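Local coordinates for protein lysozyme (Asticcacaulis excentricus, PDB 6H9D) that probably binds and may hydrolyse peptidoglycan, as the muramidase domain of SpmX, a protein derived from a phage lysin and linked to stalk synthesis and cell morphogenesis, at residues Glu12-Phe17 / Ala83-Cys88; Ile34-Thr39 / Ala55-Asp60; Gln98-Arg103 / Ala114-Asn119. All blocks are in the same frame, centred on the assembly; numbering follows the deposited sequence.

Interaction 1 (Glu12-Phe17 / Ala83-Cys88); sequences ELIKSF and ALVSFC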
ATOM      1  N   GLU A  12       6.228   8.546   1.504  1.00 34.74           N
ATOM      2  CA  GLU A  12       5.466   9.609   2.195  1.00 37.82           C
ATOM      3  C   GLU A  12       3.963   9.465   1.890  1.00 33.20           C
ATOM      4  O   GLU A  12       3.125   9.653   2.762  1.00 34.66           O
ATOM      5  CB  GLU A  12       5.938  11.009   1.785  1.00 41.65           C
ATOM      6  CG  GLU A  12       7.362  11.343   2.193  1.00 49.18           C
ATOM      7  CD  GLU A  12       7.758  10.992   3.619  1.00 60.84           C
ATOM      8  OE1 GLU A  12       6.984  11.326   4.547  1.00 46.38           O
ATOM      9  OE2 GLU A  12       8.845  10.391   3.786  1.00 62.99           O
ATOM     10  N   LEU A  13       3.616   9.126   0.648  1.00 39.01           N
ATOM     11  CA  LEU A  13       2.220   8.888   0.296  1.00 32.96           C
ATOM     12  C   LEU A  13       1.627   7.793   1.203  1.00 33.49           C
ATOM     13  O   LEU A  13       0.571   7.937   1.809  1.00 29.98           O
ATOM     14  CB  LEU A  13       2.126   8.482  -1.178  1.00 35.74           C
ATOM     15  CG  LEU A  13       0.711   8.108  -1.621  1.00 39.75           C
ATOM     16  CD1 LEU A  13      -0.175   9.338  -1.598  1.00 43.35           C
ATOM     17  CD2 LEU A  13       0.679   7.461  -2.993  1.00 39.51           C
ATOM     18  N   ILE A  14       2.347   6.681   1.314  1.00 32.97           N
ATOM     19  CA  ILE A  14       1.877   5.534   2.062  1.00 31.20           C
ATOM     20  C   ILE A  14       1.710   5.911   3.536  1.00 27.68           C
ATOM     21  O   ILE A  14       0.691   5.596   4.163  1.00 28.82           O
ATOM     22  CB  ILE A  14       2.822   4.340   1.835  1.00 30.16           C
ATOM     23  CG1 ILE A  14       2.629   3.824   0.405  1.00 30.03           C
ATOM     24  CG2 ILE A  14       2.621   3.258   2.881  1.00 32.05           C
ATOM     25  CD1 ILE A  14       3.564   2.715  -0.001  1.00 33.38           C
ATOM     26  N   LYS A  15       2.695   6.637   4.061  1.00 28.73           N
ATOM     27  CA  LYS A  15       2.686   7.056   5.450  1.00 33.96           C
ATOM     28  C   LYS A  15       1.491   7.989   5.718  1.00 36.43           C
ATOM     29  O   LYS A  15       0.992   8.050   6.829  1.00 32.28           O
ATOM     30  CB  LYS A  15       4.025   7.737   5.721  1.00 36.06           C
ATOM     31  CG  LYS A  15       4.350   8.062   7.160  1.00 44.77           C
ATOM     32  CD  LYS A  15       5.633   8.870   7.260  1.00 41.91           C
ATOM     33  CE  LYS A  15       6.812   8.112   6.696  1.00 31.94           C
ATOM     34  NZ  LYS A  15       8.080   8.849   6.886  1.00 35.46           N
ATOM     35  N   SER A  16       1.064   8.737   4.702  1.00 35.16           N
ATOM     36  CA  SER A  16       0.040   9.761   4.854  1.00 39.21           C
ATOM     37  C   SER A  16      -1.303   9.114   5.182  1.00 44.78           C
ATOM     38  O   SER A  16      -2.164   9.763   5.735  1.00 41.45           O
ATOM     39  CB  SER A  16      -0.053  10.640   3.620  1.00 38.82           C
ATOM     40  OG  SER A  16      -0.619   9.923   2.534  1.00 37.76           O
ATOM     41  N   PHE A  17      -1.461   7.822   4.871  1.00 40.79           N
ATOM     42  CA  PHE A  17      -2.689   7.109   5.143  1.00 39.71           C
ATOM     43  C   PHE A  17      -2.628   6.411   6.506  1.00 39.57           C
ATOM     44  O   PHE A  17      -3.591   5.769   6.914  1.00 41.90           O
ATOM     45  CB  PHE A  17      -3.000   6.095   4.028  1.00 32.45           C
ATOM     46  CG  PHE A  17      -3.011   6.681   2.644  1.00 34.37           C
ATOM     47  CD1 PHE A  17      -3.859   7.727   2.338  1.00 39.62           C
ATOM     48  CD2 PHE A  17      -2.175   6.198   1.644  1.00 39.20           C
ATOM     49  CE1 PHE A  17      -3.840   8.300   1.078  1.00 35.51           C
ATOM     50  CE2 PHE A  17      -2.193   6.744   0.373  1.00 43.61           C
ATOM     51  CZ  PHE A  17      -3.027   7.804   0.097  1.00 38.32           C
ATOM     52  N   ALA A  83       2.748   4.379  -6.877  1.00 25.70           N
ATOM     53  CA  ALA A  83       1.277   4.253  -6.685  1.00 29.50           C
ATOM     54  C   ALA A  83       0.860   2.778  -6.589  1.00 27.27           C
ATOM     55  O   ALA A  83      -0.019   2.447  -5.785  1.00 27.26           O
ATOM     56  CB  ALA A  83       0.524   4.942  -7.796  1.00 26.37           C
ATOM     57  N   LEU A  84       1.437   1.916  -7.437  1.00 27.24           N
ATOM     58  CA  LEU A  84       1.093   0.479  -7.389  1.00 29.61           C
ATOM     59  C   LEU A  84       1.559  -0.156  -6.068  1.00 27.96           C
ATOM     60  O   LEU A  84       0.865  -1.001  -5.540  1.00 27.29           O
ATOM     61  CB  LEU A  84       1.675  -0.257  -8.596  1.00 30.90           C
ATOM     62  CG  LEU A  84       0.967   0.017  -9.924  1.00 31.29           C
ATOM     63  CD1 LEU A  84       1.653  -0.722 -11.052  1.00 29.69           C
ATOM     64  CD2 LEU A  84      -0.509  -0.347  -9.880  1.00 32.26           C
ATOM     65  N   VAL A  85       2.714   0.258  -5.542  1.00 24.72           N
ATOM     66  CA  VAL A  85       3.187  -0.256  -4.255  1.00 28.14           C
ATOM     67  C   VAL A  85       2.222   0.149  -3.134  1.00 29.84           C
ATOM     68  O   VAL A  85       1.873  -0.662  -2.285  1.00 31.42           O
ATOM     69  CB  VAL A  85       4.616   0.221  -3.956  1.00 34.34           C
ATOM     70  CG1 VAL A  85       4.999  -0.080  -2.519  1.00 35.05           C
ATOM     71  CG2 VAL A  85       5.622  -0.410  -4.901  1.00 34.06           C
ATOM     72  N   SER A  86       1.749   1.399  -3.170  1.00 29.36           N
ATOM     73  CA  SER A  86       0.815   1.905  -2.195  1.00 26.69           C
ATOM     74  C   SER A  86      -0.467   1.079  -2.259  1.00 27.33           C
ATOM     75  O   SER A  86      -1.003   0.627  -1.230  1.00 28.85           O
ATOM     76  CB  SER A  86       0.527   3.384  -2.402  1.00 29.01           C
ATOM     77  OG  SER A  86      -0.426   3.857  -1.443  1.00 30.58           O
ATOM     78  N   PHE A  87      -0.909   0.831  -3.491  1.00 23.94           N
ATOM     79  CA  PHE A  87      -2.155   0.152  -3.757  1.00 24.30           C
ATOM     80  C   PHE A  87      -2.044  -1.320  -3.308  1.00 28.80           C
ATOM     81  O   PHE A  87      -2.861  -1.810  -2.550  1.00 31.33           O
ATOM     82  CB  PHE A  87      -2.490   0.266  -5.243  1.00 24.78           C
ATOM     83  CG  PHE A  87      -3.737  -0.481  -5.651  1.00 24.85           C
ATOM     84  CD1 PHE A  87      -4.988  -0.003  -5.310  1.00 30.66           C
ATOM     85  CD2 PHE A  87      -3.649  -1.661  -6.366  1.00 29.57           C
ATOM     86  CE1 PHE A  87      -6.131  -0.699  -5.673  1.00 35.56           C
ATOM     87  CE2 PHE A  87      -4.795  -2.346  -6.742  1.00 32.61           C
ATOM     88  CZ  PHE A  87      -6.034  -1.868  -6.391  1.00 31.60           C
ATOM     89  N   CYS A  88      -0.963  -1.968  -3.729  1.00 27.80           N
ATOM     90  CA  CYS A  88      -0.680  -3.351  -3.396  1.00 27.53           C
ATOM     91  C   CYS A  88      -0.495  -3.534  -1.882  1.00 26.89           C
ATOM     92  O   CYS A  88      -1.006  -4.485  -1.330  1.00 32.78           O
ATOM     93  CB  CYS A  88       0.531  -3.862  -4.161  1.00 31.60           C
ATOM     94  SG  CYS A  88       0.818  -5.619  -3.808  1.00 33.12           S
TER
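Ser86 faces Leu13, Ile14 and Phe17 where two helices of the phage-lysozyme fold, 8-16 and 78-91, pack together; segments 12-16 and 83-88 of these helices cross at -30°. The axes of the short segments come within 9.8 Å, with Ser86 facing Ile14 (CA to CA 5.7 Å). Ile14 carries most of the first segment's share. Its CG1 lies anti to the carbonyl carbon (chi1 -71°), and the extended second torsion places CD1 against the Ser86 backbone, 3.6 Å from its CA, and 4.0 Å from Val85 CG1. Leu13, one residue earlier, adds CD2 at 4.1 Å from Ser86 OG, while the Phe17 ring turns its edge to the same oxygen. Although its neighbours across the contact are carbons, the hydroxyl is satisfied, since it hydrogen-bonds to Glu142 and Arg138 of helix 133-146, the helix whose Leu145, Arg138 and Ser141 also pack on Leu13 and Phe17. Helix 50-71 closes another side through Leu61 on Ile14 and Ile64 on Val85. The tightest approach is that of Ile14 CG1 to Ser86 CB, at 3.5 Å.

Interaction 2 (Ile34-Thr39 / Ala55-Asp60); sequences IGYGHT and ALLRFD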
ATOM      1  N   ILE A  34       3.515  -1.168  16.339  1.00 37.09           N
ATOM      2  CA  ILE A  34       4.188   0.094  16.575  1.00 32.16           C
ATOM      3  C   ILE A  34       4.376   0.815  15.236  1.00 36.55           C
ATOM      4  O   ILE A  34       4.263   0.211  14.166  1.00 33.55           O
ATOM      5  CB  ILE A  34       5.521  -0.143  17.311  1.00 35.34           C
ATOM      6  CG1 ILE A  34       5.988   1.111  18.052  1.00 36.14           C
ATOM      7  CG2 ILE A  34       6.600  -0.671  16.353  1.00 34.13           C
ATOM      8  CD1 ILE A  34       7.138   0.870  19.025  1.00 36.13           C
ATOM      9  N   GLY A  35       4.685   2.104  15.311  1.00 31.57           N
ATOM     10  CA  GLY A  35       5.042   2.862  14.127  1.00 34.41           C
ATOM     11  C   GLY A  35       3.823   3.006  13.237  1.00 34.21           C
ATOM     12  O   GLY A  35       2.754   3.388  13.720  1.00 37.90           O
ATOM     13  N   TYR A  36       3.972   2.664  11.952  1.00 30.22           N
ATOM     14  CA  TYR A  36       2.889   2.718  10.988  1.00 31.12           C
ATOM     15  C   TYR A  36       2.350   1.308  10.724  1.00 32.87           C
ATOM     16  O   TYR A  36       2.501   0.788   9.642  1.00 37.20           O
ATOM     17  CB  TYR A  36       3.380   3.361   9.690  1.00 36.43           C
ATOM     18  CG  TYR A  36       3.922   4.755   9.873  1.00 35.06           C
ATOM     19  CD1 TYR A  36       3.088   5.820  10.188  1.00 39.76           C
ATOM     20  CD2 TYR A  36       5.270   5.004   9.743  1.00 30.58           C
ATOM     21  CE1 TYR A  36       3.595   7.095  10.384  1.00 43.90           C
ATOM     22  CE2 TYR A  36       5.792   6.269   9.926  1.00 36.46           C
ATOM     23  CZ  TYR A  36       4.955   7.312  10.271  1.00 36.26           C
ATOM     24  OH  TYR A  36       5.490   8.551  10.417  1.00 42.09           O
ATOM     25  N   GLY A  37       1.809   0.688  11.766  1.00 31.56           N
ATOM     26  CA  GLY A  37       1.213  -0.655  11.692  1.00 31.05           C
ATOM     27  C   GLY A  37       2.241  -1.764  11.628  1.00 35.51           C
ATOM     28  O   GLY A  37       1.909  -2.808  11.129  1.00 33.30           O
ATOM     29  N   HIS A  38       3.443  -1.527  12.137  1.00 37.04           N
ATOM     30  CA  HIS A  38       4.521  -2.545  12.092  1.00 32.09           C
ATOM     31  C   HIS A  38       4.324  -3.589  13.194  1.00 34.62           C
ATOM     32  O   HIS A  38       4.004  -3.196  14.295  1.00 32.68           O
ATOM     33  CB  HIS A  38       5.896  -1.887  12.162  1.00 29.96           C
ATOM     34  CG  HIS A  38       6.999  -2.881  12.207  1.00 33.66           C
ATOM     35  ND1 HIS A  38       7.485  -3.475  11.095  1.00 30.65           N
ATOM     36  CD2 HIS A  38       7.656  -3.437  13.231  1.00 31.08           C
ATOM     37  CE1 HIS A  38       8.419  -4.315  11.426  1.00 29.62           C
ATOM     38  NE2 HIS A  38       8.536  -4.310  12.708  1.00 32.85           N
ATOM     39  N   THR A  39       4.569  -4.862  12.893  1.00 30.81           N
ATOM     40  CA  THR A  39       4.373  -5.914  13.913  1.00 30.90           C
ATOM     41  C   THR A  39       5.535  -6.907  14.001  1.00 35.80           C
ATOM     42  O   THR A  39       5.820  -7.323  15.079  1.00 30.02           O
ATOM     43  CB  THR A  39       3.114  -6.729  13.610  1.00 33.78           C
ATOM     44  OG1 THR A  39       3.248  -7.284  12.310  1.00 31.52           O
ATOM     45  CG2 THR A  39       1.838  -5.925  13.706  1.00 37.36           C
ATOM     46  N   ALA A  55      11.808   3.683   9.021  1.00 31.39           N
ATOM     47  CA  ALA A  55      12.642   2.531   8.748  1.00 32.57           C
ATOM     48  C   ALA A  55      11.792   1.260   8.761  1.00 26.81           C
ATOM     49  O   ALA A  55      11.891   0.469   7.853  1.00 28.12           O
ATOM     50  CB  ALA A  55      13.780   2.458   9.733  1.00 36.81           C
ATOM     51  N   LEU A  56      10.941   1.098   9.776  1.00 26.45           N
ATOM     52  CA  LEU A  56      10.119  -0.089   9.916  1.00 26.36           C
ATOM     53  C   LEU A  56       9.101  -0.198   8.774  1.00 29.36           C
ATOM     54  O   LEU A  56       8.816  -1.294   8.295  1.00 32.79           O
ATOM     55  CB  LEU A  56       9.421  -0.070  11.280  1.00 28.19           C
ATOM     56  CG  LEU A  56      10.364  -0.122  12.487  1.00 30.98           C
ATOM     57  CD1 LEU A  56       9.604   0.149  13.765  1.00 39.25           C
ATOM     58  CD2 LEU A  56      11.073  -1.465  12.569  1.00 30.89           C
ATOM     59  N   LEU A  57       8.531   0.928   8.352  1.00 28.35           N
ATOM     60  CA  LEU A  57       7.582   0.927   7.244  1.00 29.93           C
ATOM     61  C   LEU A  57       8.319   0.439   5.985  1.00 29.15           C
ATOM     62  O   LEU A  57       7.785  -0.384   5.248  1.00 26.55           O
ATOM     63  CB  LEU A  57       6.953   2.322   7.075  1.00 27.56           C
ATOM     64  CG  LEU A  57       6.112   2.534   5.808  1.00 29.63           C
ATOM     65  CD1 LEU A  57       4.944   1.554   5.747  1.00 33.99           C
ATOM     66  CD2 LEU A  57       5.613   3.964   5.723  1.00 33.11           C
ATOM     67  N   ARG A  58       9.568   0.878   5.776  1.00 32.70           N
ATOM     68  CA  ARG A  58      10.321   0.452   4.589  1.00 31.65           C
ATOM     69  C   ARG A  58      10.582  -1.056   4.663  1.00 32.57           C
ATOM     70  O   ARG A  58      10.593  -1.715   3.640  1.00 30.35           O
ATOM     71  CB  ARG A  58      11.605   1.273   4.425  1.00 29.45           C
ATOM     72  CG  ARG A  58      11.348   2.727   4.044  1.00 32.06           C
ATOM     73  CD  ARG A  58      12.545   3.641   4.268  1.00 32.11           C
ATOM     74  NE  ARG A  58      12.305   4.993   3.766  1.00 35.31           N
ATOM     75  CZ  ARG A  58      12.563   5.370   2.512  1.00 36.54           C
ATOM     76  NH1 ARG A  58      13.017   4.483   1.650  1.00 27.98           N
ATOM     77  NH2 ARG A  58      12.360   6.618   2.133  1.00 28.94           N
ATOM     78  N   PHE A  59      10.752  -1.613   5.870  1.00 28.92           N
ATOM     79  CA  PHE A  59      10.856  -3.085   6.001  1.00 28.59           C
ATOM     80  C   PHE A  59       9.557  -3.750   5.546  1.00 29.14           C
ATOM     81  O   PHE A  59       9.566  -4.687   4.796  1.00 30.60           O
ATOM     82  CB  PHE A  59      11.135  -3.525   7.434  1.00 27.32           C
ATOM     83  CG  PHE A  59      12.482  -3.147   7.994  1.00 33.62           C
ATOM     84  CD1 PHE A  59      13.557  -2.864   7.161  1.00 38.27           C
ATOM     85  CD2 PHE A  59      12.678  -3.111   9.365  1.00 36.30           C
ATOM     86  CE1 PHE A  59      14.788  -2.513   7.694  1.00 40.92           C
ATOM     87  CE2 PHE A  59      13.914  -2.773   9.894  1.00 33.36           C
ATOM     88  CZ  PHE A  59      14.970  -2.500   9.061  1.00 34.88           C
ATOM     89  N   ASP A  60       8.418  -3.227   6.009  1.00 29.36           N
ATOM     90  CA  ASP A  60       7.114  -3.806   5.708  1.00 29.14           C
ATOM     91  C   ASP A  60       6.842  -3.701   4.193  1.00 26.58           C
ATOM     92  O   ASP A  60       6.076  -4.474   3.639  1.00 30.32           O
ATOM     93  CB  ASP A  60       6.032  -3.149   6.573  1.00 29.70           C
ATOM     94  CG  ASP A  60       6.123  -3.536   8.048  1.00 35.67           C
ATOM     95  OD1 ASP A  60       6.591  -4.652   8.326  1.00 32.18           O
ATOM     96  OD2 ASP A  60       5.765  -2.705   8.915  1.00 33.33           O
TER
HETATM   97  O   HOH W   1       5.211  -0.247   9.243  1.00 29.18           O
HETATM   98  O   HOH W   2       5.333  -6.046  10.201  1.00 32.74           O
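Ile34, one residue before the end of strand 32-35, touches helix 50-71 through its CG2 methyl, 4.0 Å from Leu56 CD1. Gly35 follows with a positive phi of 68°, a backbone shape that favours glycine, and the chain leaves the strand. The CB of Tyr36 is directed at the helix, and ring atom CD2 lies 4.1 Å from Leu57 CB, the two side chains crossing at about a right angle. Its carbonyl O receives a bond from water 1, which also donates to Asp60 OD2. At Gly37 the backbone turns again, and His38 enters the centre of the contact. With CG anti to the backbone N (chi1 176°), its imidazole comes to lie across Leu56, whose CD2 makes a CH-pi contact over one face, 4.0 Å from the ring centroid. ND1 donates to Asp60 OD2 at 2.9 Å and 150°; the acceptor sits close to the ring plane and is met on its syn side, though tilted out of the carboxylate plane. At Thr39 the backbone N donates to water 2, itself a donor to Asp60 OD1. A histidine-aspartate pair is likewise known in the related T4 lysozyme. Here one carboxylate gathers ND1 and two waters, while NE2 bonds to Ser41 OG; the ring's rotation is thereby fixed, and the aspartate probably favours the protonated imidazole.

Interaction 3 (Gln98-Arg103 / Ala114-Asn119); sequences QSDVLR and AQAMDN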
ATOM      1  N   GLN A  98      -4.454 -10.940  -8.369  1.00 42.24           N
ATOM      2  CA  GLN A  98      -5.654 -11.393  -9.059  1.00 43.26           C
ATOM      3  C   GLN A  98      -6.469 -10.214  -9.600  1.00 44.81           C
ATOM      4  O   GLN A  98      -7.558 -10.444 -10.106  1.00 38.65           O
ATOM      5  CB  GLN A  98      -6.553 -12.192  -8.106  1.00 47.18           C
ATOM      6  CG  GLN A  98      -5.888 -13.440  -7.531  1.00 53.10           C
ATOM      7  CD  GLN A  98      -5.169 -14.252  -8.582  1.00 59.11           C
ATOM      8  OE1 GLN A  98      -3.976 -14.532  -8.468  1.00 65.35           O
ATOM      9  NE2 GLN A  98      -5.888 -14.615  -9.634  1.00 69.34           N
ATOM     10  N   SER A  99      -5.957  -8.975  -9.480  1.00 39.74           N
ATOM     11  CA  SER A  99      -6.797  -7.772  -9.650  1.00 37.83           C
ATOM     12  C   SER A  99      -6.937  -7.367 -11.124  1.00 34.26           C
ATOM     13  O   SER A  99      -6.034  -7.562 -11.945  1.00 35.08           O
ATOM     14  CB  SER A  99      -6.261  -6.598  -8.843  1.00 36.82           C
ATOM     15  OG  SER A  99      -4.995  -6.177  -9.344  1.00 34.67           O
ATOM     16  N   ASP A 100      -8.117  -6.807 -11.414  1.00 34.73           N
ATOM     17  CA  ASP A 100      -8.403  -6.034 -12.609  1.00 38.67           C
ATOM     18  C   ASP A 100      -7.270  -5.020 -12.868  1.00 36.87           C
ATOM     19  O   ASP A 100      -6.795  -4.895 -13.990  1.00 35.05           O
ATOM     20  CB  ASP A 100      -9.761  -5.327 -12.481  1.00 38.45           C
ATOM     21  CG  ASP A 100     -10.121  -4.722 -11.115  1.00 41.69           C
ATOM     22  OD1 ASP A 100      -9.287  -4.721 -10.164  1.00 36.14           O
ATOM     23  OD2 ASP A 100     -11.254  -4.231 -10.995  1.00 50.24           O
ATOM     24  N   VAL A 101      -6.872  -4.290 -11.815  1.00 35.24           N
ATOM     25  CA  VAL A 101      -5.822  -3.254 -11.905  1.00 34.15           C
ATOM     26  C   VAL A 101      -4.562  -3.820 -12.550  1.00 31.86           C
ATOM     27  O   VAL A 101      -4.072  -3.279 -13.535  1.00 35.85           O
ATOM     28  CB  VAL A 101      -5.508  -2.640 -10.530  1.00 34.63           C
ATOM     29  CG1 VAL A 101      -4.312  -1.693 -10.592  1.00 35.31           C
ATOM     30  CG2 VAL A 101      -6.730  -1.947  -9.957  1.00 35.14           C
ATOM     31  N   LEU A 102      -4.046  -4.926 -12.004  1.00 30.62           N
ATOM     32  CA  LEU A 102      -2.814  -5.529 -12.511  1.00 31.56           C
ATOM     33  C   LEU A 102      -3.008  -6.003 -13.962  1.00 33.09           C
ATOM     34  O   LEU A 102      -2.104  -5.858 -14.781  1.00 34.49           O
ATOM     35  CB  LEU A 102      -2.408  -6.711 -11.622  1.00 37.58           C
ATOM     36  CG  LEU A 102      -1.199  -7.500 -12.124  1.00 36.90           C
ATOM     37  CD1 LEU A 102       0.012  -6.603 -12.247  1.00 40.91           C
ATOM     38  CD2 LEU A 102      -0.885  -8.691 -11.234  1.00 41.06           C
ATOM     39  N   ARG A 103      -4.162  -6.589 -14.263  1.00 36.52           N
ATOM     40  CA  ARG A 103      -4.432  -7.077 -15.612  1.00 43.43           C
ATOM     41  C   ARG A 103      -4.303  -5.946 -16.626  1.00 36.52           C
ATOM     42  O   ARG A 103      -3.637  -6.084 -17.652  1.00 36.61           O
ATOM     43  CB  ARG A 103      -5.828  -7.697 -15.688  1.00 46.82           C
ATOM     44  CG  ARG A 103      -5.832  -9.217 -15.696  1.00 59.35           C
ATOM     45  CD  ARG A 103      -7.249  -9.766 -15.673  1.00 58.05           C
ATOM     46  NE  ARG A 103      -7.535 -10.488 -14.436  1.00 64.62           N
ATOM     47  CZ  ARG A 103      -8.480 -10.139 -13.569  1.00 62.64           C
ATOM     48  NH1 ARG A 103      -9.237  -9.076 -13.802  1.00 67.25           N
ATOM     49  NH2 ARG A 103      -8.670 -10.855 -12.469  1.00 70.22           N
ATOM     50  N   ALA A 114      -6.047   2.710 -13.701  1.00 33.99           N
ATOM     51  CA  ALA A 114      -6.410   3.707 -12.707  1.00 35.29           C
ATOM     52  C   ALA A 114      -7.896   3.568 -12.362  1.00 30.89           C
ATOM     53  O   ALA A 114      -8.277   3.588 -11.208  1.00 31.06           O
ATOM     54  CB  ALA A 114      -6.076   5.095 -13.212  1.00 35.97           C
ATOM     55  N   GLN A 115      -8.750   3.436 -13.386  1.00 33.74           N
ATOM     56  CA  GLN A 115     -10.193   3.319 -13.156  1.00 33.71           C
ATOM     57  C   GLN A 115     -10.504   2.059 -12.343  1.00 34.18           C
ATOM     58  O   GLN A 115     -11.427   2.055 -11.545  1.00 36.14           O
ATOM     59  CB  GLN A 115     -10.987   3.228 -14.462  1.00 40.75           C
ATOM     60  CG  GLN A 115     -10.942   4.490 -15.308  1.00 47.42           C
ATOM     61  CD  GLN A 115     -11.622   4.262 -16.634  1.00 55.80           C
ATOM     62  OE1 GLN A 115     -11.038   3.721 -17.577  1.00 57.71           O
ATOM     63  NE2 GLN A 115     -12.885   4.644 -16.698  1.00 39.41           N
ATOM     64  N   ALA A 116      -9.767   0.983 -12.600  1.00 32.92           N
ATOM     65  CA  ALA A 116      -9.993  -0.291 -11.903  1.00 35.71           C
ATOM     66  C   ALA A 116      -9.796  -0.120 -10.390  1.00 37.64           C
ATOM     67  O   ALA A 116     -10.373  -0.845  -9.599  1.00 33.83           O
ATOM     68  CB  ALA A 116      -9.078  -1.342 -12.467  1.00 41.06           C
ATOM     69  N   MET A 117      -8.979   0.862  -9.992  1.00 35.39           N
ATOM     70  CA  MET A 117      -8.704   1.088  -8.586  1.00 32.76           C
ATOM     71  C   MET A 117      -9.999   1.469  -7.859  1.00 31.42           C
ATOM     72  O   MET A 117     -10.121   1.291  -6.653  1.00 30.75           O
ATOM     73  CB  MET A 117      -7.622   2.159  -8.405  1.00 32.01           C
ATOM     74  CG  MET A 117      -6.255   1.716  -8.899  1.00 32.86           C
ATOM     75  SD  MET A 117      -4.961   2.995  -8.634  1.00 34.27           S
ATOM     76  CE  MET A 117      -3.492   2.051  -9.037  1.00 45.38           C
ATOM     77  N   ASP A 118     -10.969   2.013  -8.593  1.00 29.31           N
ATOM     78  CA  ASP A 118     -12.272   2.376  -8.009  1.00 35.55           C
ATOM     79  C   ASP A 118     -13.020   1.147  -7.471  1.00 37.54           C
ATOM     80  O   ASP A 118     -13.969   1.298  -6.708  1.00 36.69           O
ATOM     81  CB  ASP A 118     -13.156   3.086  -9.034  1.00 35.84           C
ATOM     82  CG  ASP A 118     -12.547   4.362  -9.586  1.00 41.46           C
ATOM     83  OD1 ASP A 118     -11.599   4.887  -8.963  1.00 35.92           O
ATOM     84  OD2 ASP A 118     -13.017   4.818 -10.636  1.00 41.17           O
ATOM     85  N   ASN A 119     -12.616  -0.055  -7.908  1.00 40.05           N
ATOM     86  CA  ASN A 119     -13.248  -1.309  -7.480  1.00 43.19           C
ATOM     87  C   ASN A 119     -12.828  -1.694  -6.060  1.00 45.63           C
ATOM     88  O   ASN A 119     -13.310  -2.677  -5.528  1.00 45.13           O
ATOM     89  CB  ASN A 119     -12.918  -2.456  -8.430  1.00 40.19           C
ATOM     90  CG  ASN A 119     -13.499  -2.172  -9.790  1.00 40.49           C
ATOM     91  OD1 ASN A 119     -14.519  -1.496  -9.887  1.00 42.10           O
ATOM     92  ND2 ASN A 119     -12.822  -2.608 -10.830  1.00 39.23           N
TER
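Val101 presses its CG2 methyl against the CB of Ala116, and at 3.5 Å the two carbons are closer than ordinary van der Waals contact. CG2 stands anti to the carbonyl carbon, and this branch reaches the backbone of the second segment as well, ending 3.6 Å from the N of Met117. The other branch, CG1, meets the tip of the Met117 side chain, with CE 4.1 Å away. That methionine starts from a CB directed away from the 98-103 segment, yet its CG still lies 3.8 Å from Val101 CG2, and the extended chain beyond crosses the valine at about a right angle. Ala116, with no more than a methyl to offer, allows the backbones to approach until its CA is 5.1 Å from that of Val101. These residues join helices 100-106 and 110-116, successive in the chain, in the helical part of the lysozyme fold, and Leu84 and Phe87 of helix 78-91 pack on both Val101 and Met117. Asp100 flanks the valine. A chi1 of 40° sets its CG between the backbone N and the carbonyl carbon and brings the carboxylate beside Ala116, CG lying 3.8 Å from that CB. OD1 takes the N-H of Val101 from above the carboxylate plane, in a bent bond of 137°, and is also hydrogen-bonded to Trp120 NE1. Just before the helix, Ser99 is the N-cap: its OG accepts from Leu102 N at 3.1 Å and 164°, and is hydrogen-bonded to Phe96 O too.

How the interactions relate
The centre of interaction 1 lies about 4 Å from the centre of the chain, and this contact touches both others. Toward interaction 2, about 13 Å away between centres, Ile14 and Lys15 do the joining: Ile14 CG2 packs on Leu57 CD1 at 4.1 Å, and Lys15 lies against both Leu57 and Tyr36. On its other side, the face of helix 78-91 turned from Ile14 carries Leu84 and Phe87, and Phe87 CZ approaches Val101 CG2 of interaction 3 to 3.6 Å. Interactions 2 and 3 themselves stay about 17 Å apart between nearest atoms, on opposite sides of the chain's centre. A glycerol, probably from the crystallisation liquor, sits near Gly37 in interaction 2.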